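Local coordinates for protein group 3 allergen SMIPP-S Yv6023A04 (Sarcoptes scabiei type hominis, PDB 3H7O) that has the fold of a trypsin-like (S1 family) serine protease but is an inactivated paralogue from the scabies mite, probably without proteolytic activity, at residues 71-76 with 93-98. The protein carries 3 engineered substitutions. Numbering follows the deposited sequence.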
ATOM      1  N   PRO A  71       6.050 -12.033  12.253  1.00 26.07           N
ATOM      2  CA  PRO A  71       5.066 -13.071  11.923  1.00 25.95           C
ATOM      3  C   PRO A  71       3.939 -13.192  12.953  1.00 25.91           C
ATOM      4  O   PRO A  71       3.433 -14.294  13.183  1.00 25.28           O
ATOM      5  CB  PRO A  71       5.911 -14.338  11.951  1.00 25.98           C
ATOM      6  CG  PRO A  71       6.877 -14.071  13.067  1.00 27.05           C
ATOM      7  CD  PRO A  71       7.204 -12.596  12.981  1.00 26.21           C
ATOM      8  N   TYR A  72       3.562 -12.081  13.575  1.00 25.28           N
ATOM      9  CA  TYR A  72       2.567 -12.116  14.643  1.00 26.07           C
ATOM     10  C   TYR A  72       1.337 -11.269  14.321  1.00 25.95           C
ATOM     11  O   TYR A  72       0.895 -10.470  15.148  1.00 25.59           O
ATOM     12  CB  TYR A  72       3.175 -11.657  15.973  1.00 25.23           C
ATOM     13  CG  TYR A  72       4.215 -12.576  16.578  1.00 23.74           C
ATOM     14  CD1 TYR A  72       3.844 -13.619  17.429  1.00 22.26           C
ATOM     15  CD2 TYR A  72       5.572 -12.375  16.333  1.00 23.52           C
ATOM     16  CE1 TYR A  72       4.803 -14.451  18.011  1.00 24.69           C
ATOM     17  CE2 TYR A  72       6.538 -13.200  16.910  1.00 23.83           C
ATOM     18  CZ  TYR A  72       6.144 -14.235  17.742  1.00 24.09           C
ATOM     19  OH  TYR A  72       7.096 -15.047  18.305  1.00 26.24           O
ATOM     20  N   VAL A  73       0.787 -11.439  13.123  1.00 26.01           N
ATOM     21  CA  VAL A  73      -0.473 -10.785  12.784  1.00 26.18           C
ATOM     22  C   VAL A  73      -1.620 -11.547  13.462  1.00 26.76           C
ATOM     23  O   VAL A  73      -1.782 -12.752  13.255  1.00 26.87           O
ATOM     24  CB  VAL A  73      -0.686 -10.677  11.252  1.00 25.76           C
ATOM     25  CG1 VAL A  73      -2.037 -10.036  10.940  1.00 26.81           C
ATOM     26  CG2 VAL A  73       0.448  -9.881  10.604  1.00 24.36           C
ATOM     27  N   SER A  74      -2.408 -10.834  14.266  1.00 26.46           N
ATOM     28  CA  SER A  74      -3.482 -11.439  15.056  1.00 26.70           C
ATOM     29  C   SER A  74      -4.889 -11.181  14.510  1.00 26.64           C
ATOM     30  O   SER A  74      -5.802 -11.970  14.751  1.00 25.65           O
ATOM     31  CB  SER A  74      -3.400 -10.965  16.510  1.00 27.47           C
ATOM     32  OG  SER A  74      -3.468  -9.549  16.582  1.00 28.03           O
ATOM     33  N   HIS A  75      -5.067 -10.075  13.790  1.00 27.42           N
ATOM     34  CA  HIS A  75      -6.384  -9.708  13.263  1.00 27.39           C
ATOM     35  C   HIS A  75      -6.280  -8.870  11.994  1.00 27.35           C
ATOM     36  O   HIS A  75      -5.317  -8.124  11.810  1.00 26.37           O
ATOM     37  CB  HIS A  75      -7.196  -8.948  14.320  1.00 28.26           C
ATOM     38  CG  HIS A  75      -8.666  -8.892  14.033  1.00 31.48           C
ATOM     39  ND1 HIS A  75      -9.534  -9.901  14.394  1.00 33.81           N
ATOM     40  CD2 HIS A  75      -9.424  -7.945  13.429  1.00 32.74           C
ATOM     41  CE1 HIS A  75     -10.760  -9.582  14.020  1.00 33.43           C
ATOM     42  NE2 HIS A  75     -10.721  -8.400  13.432  1.00 34.50           N
ATOM     43  N   VAL A  76      -7.285  -9.012  11.131  1.00 26.91           N
ATOM     44  CA  VAL A  76      -7.423  -8.223   9.913  1.00 27.44           C
ATOM     45  C   VAL A  76      -8.721  -7.422  10.023  1.00 27.62           C
ATOM     46  O   VAL A  76      -9.802  -8.002  10.164  1.00 27.76           O
ATOM     47  CB  VAL A  76      -7.461  -9.125   8.647  1.00 27.43           C
ATOM     48  CG1 VAL A  76      -7.706  -8.294   7.391  1.00 28.59           C
ATOM     49  CG2 VAL A  76      -6.172  -9.926   8.514  1.00 28.84           C
ATOM     50  N   LEU A  93      -3.895  -4.377   9.568  1.00 26.71           N
ATOM     51  CA  LEU A  93      -3.379  -5.590  10.183  1.00 27.14           C
ATOM     52  C   LEU A  93      -2.951  -5.285  11.611  1.00 26.57           C
ATOM     53  O   LEU A  93      -2.172  -4.362  11.838  1.00 27.07           O
ATOM     54  CB  LEU A  93      -2.199  -6.147   9.374  1.00 27.34           C
ATOM     55  CG  LEU A  93      -2.415  -6.376   7.870  1.00 30.10           C
ATOM     56  CD1 LEU A  93      -1.146  -6.900   7.219  1.00 26.87           C
ATOM     57  CD2 LEU A  93      -3.581  -7.318   7.595  1.00 28.94           C
ATOM     58  N   GLU A  94      -3.472  -6.054  12.564  1.00 26.19           N
ATOM     59  CA  GLU A  94      -3.087  -5.914  13.970  1.00 27.16           C
ATOM     60  C   GLU A  94      -2.022  -6.933  14.360  1.00 27.17           C
ATOM     61  O   GLU A  94      -2.083  -8.093  13.950  1.00 27.78           O
ATOM     62  CB  GLU A  94      -4.303  -6.054  14.887  1.00 27.44           C
ATOM     63  CG  GLU A  94      -3.978  -5.910  16.372  1.00 29.82           C
ATOM     64  CD  GLU A  94      -5.201  -5.973  17.257  1.00 34.61           C
ATOM     65  OE1 GLU A  94      -6.317  -6.176  16.736  1.00 34.89           O
ATOM     66  OE2 GLU A  94      -5.043  -5.818  18.485  1.00 37.63           O
ATOM     67  N   LEU A  95      -1.056  -6.488  15.162  1.00 26.36           N
ATOM     68  CA  LEU A  95       0.021  -7.344  15.643  1.00 26.75           C
ATOM     69  C   LEU A  95      -0.121  -7.678  17.125  1.00 26.95           C
ATOM     70  O   LEU A  95      -0.526  -6.830  17.924  1.00 28.19           O
ATOM     71  CB  LEU A  95       1.372  -6.678  15.380  1.00 26.69           C
ATOM     72  CG  LEU A  95       1.695  -6.473  13.905  1.00 29.40           C
ATOM     73  CD1 LEU A  95       2.648  -5.300  13.735  1.00 27.99           C
ATOM     74  CD2 LEU A  95       2.251  -7.760  13.288  1.00 31.10           C
ATOM     75  N   SER A  96       0.202  -8.919  17.484  1.00 26.79           N
ATOM     76  CA  SER A  96       0.225  -9.330  18.888  1.00 26.08           C
ATOM     77  C   SER A  96       1.602  -9.088  19.506  1.00 26.64           C
ATOM     78  O   SER A  96       1.725  -8.897  20.719  1.00 26.44           O
ATOM     79  CB  SER A  96      -0.180 -10.799  19.034  1.00 26.93           C
ATOM     80  OG  SER A  96       0.746 -11.651  18.385  1.00 26.05           O
ATOM     81  N   ARG A  97       2.629  -9.115  18.658  1.00 27.04           N
ATOM     82  CA  ARG A  97       3.997  -8.764  19.025  1.00 27.04           C
ATOM     83  C   ARG A  97       4.356  -7.547  18.174  1.00 27.10           C
ATOM     84  O   ARG A  97       4.234  -7.594  16.947  1.00 27.07           O
ATOM     85  CB  ARG A  97       4.940  -9.938  18.733  1.00 27.18           C
ATOM     86  CG  ARG A  97       6.380  -9.782  19.226  1.00 28.34           C
ATOM     87  CD  ARG A  97       7.329  -9.263  18.143  1.00 28.61           C
ATOM     88  NE  ARG A  97       8.711  -9.305  18.615  1.00 30.33           N
ATOM     89  CZ  ARG A  97       9.323  -8.308  19.248  1.00 31.34           C
ATOM     90  NH1 ARG A  97       8.689  -7.159  19.472  1.00 29.13           N
ATOM     91  NH2 ARG A  97      10.575  -8.460  19.657  1.00 29.80           N
ATOM     92  N   PRO A  98       4.790  -6.445  18.819  1.00 26.92           N
ATOM     93  CA  PRO A  98       4.919  -5.185  18.077  1.00 26.24           C
ATOM     94  C   PRO A  98       6.117  -5.144  17.133  1.00 26.04           C
ATOM     95  O   PRO A  98       7.095  -5.858  17.350  1.00 26.54           O
ATOM     96  CB  PRO A  98       5.087  -4.141  19.182  1.00 25.63           C
ATOM     97  CG  PRO A  98       5.708  -4.883  20.312  1.00 26.66           C
ATOM     98  CD  PRO A  98       5.212  -6.308  20.227  1.00 26.03           C
TER
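Leu93 lays its CD2 methyl beside Val76, 3.8 Å from Val76 CG2, the two side chains lying side by side and pointing the same way; both touch Val45, and Leu93 also packs on Ile55. Its CB also meets Val73 CG1, so one branched leucine touches both valines on the apolar face that Leu95 shares. Next along, Glu94 turns to the opposite face, with exposed His75. Its backbone N-H and C=O both bond to strand 68-78. Glu94 N gives a nearly straight bond to His75 O (176°). Glu94 O takes the N-H of Ser74 at 2.8 Å, the donor tilted from the carbonyl plane. Ser74 and His75 thus share Glu94 as partner, a classic beta bulge within the antiparallel pairing of strands 68-78 and 91-95, in the six-stranded antiparallel barrel, one of the two beta-barrel domains of the chymotrypsin-like fold. Small Ser74 suits the extra position: with chi1 at 57° its OG lies beside the Glu94 chain, 3.7 Å from Glu94 CG, and also comes near Glu94 O, a weak contact at most. Glu94 runs out extended, CG anti to the backbone N (chi1 -180°), and OE1 passes His75 CB to a hydrogen bond with Tyr77 OH; Lys228 forms a long, weak ion pair with OE2. Leu95 returns to the apolar side, its CD2 3.9 Å from Val73 CG2, and its backbone O accepts a bond from Lys228 NZ. Just past the strand, Ser96 N still bonds to Tyr72 O (2.9 Å), nearly in line with the carbonyl, and its short side chain brings OG close to Tyr72 CB. At the exposed margin, Arg97 drapes its aliphatic base over one face of the Tyr72 ring in a CH-pi contact, Arg97 CB lying 3.8 Å from the ring centroid, before the chain bends at chi2 and NH1 makes a weak hydrogen bond to Pro98 O.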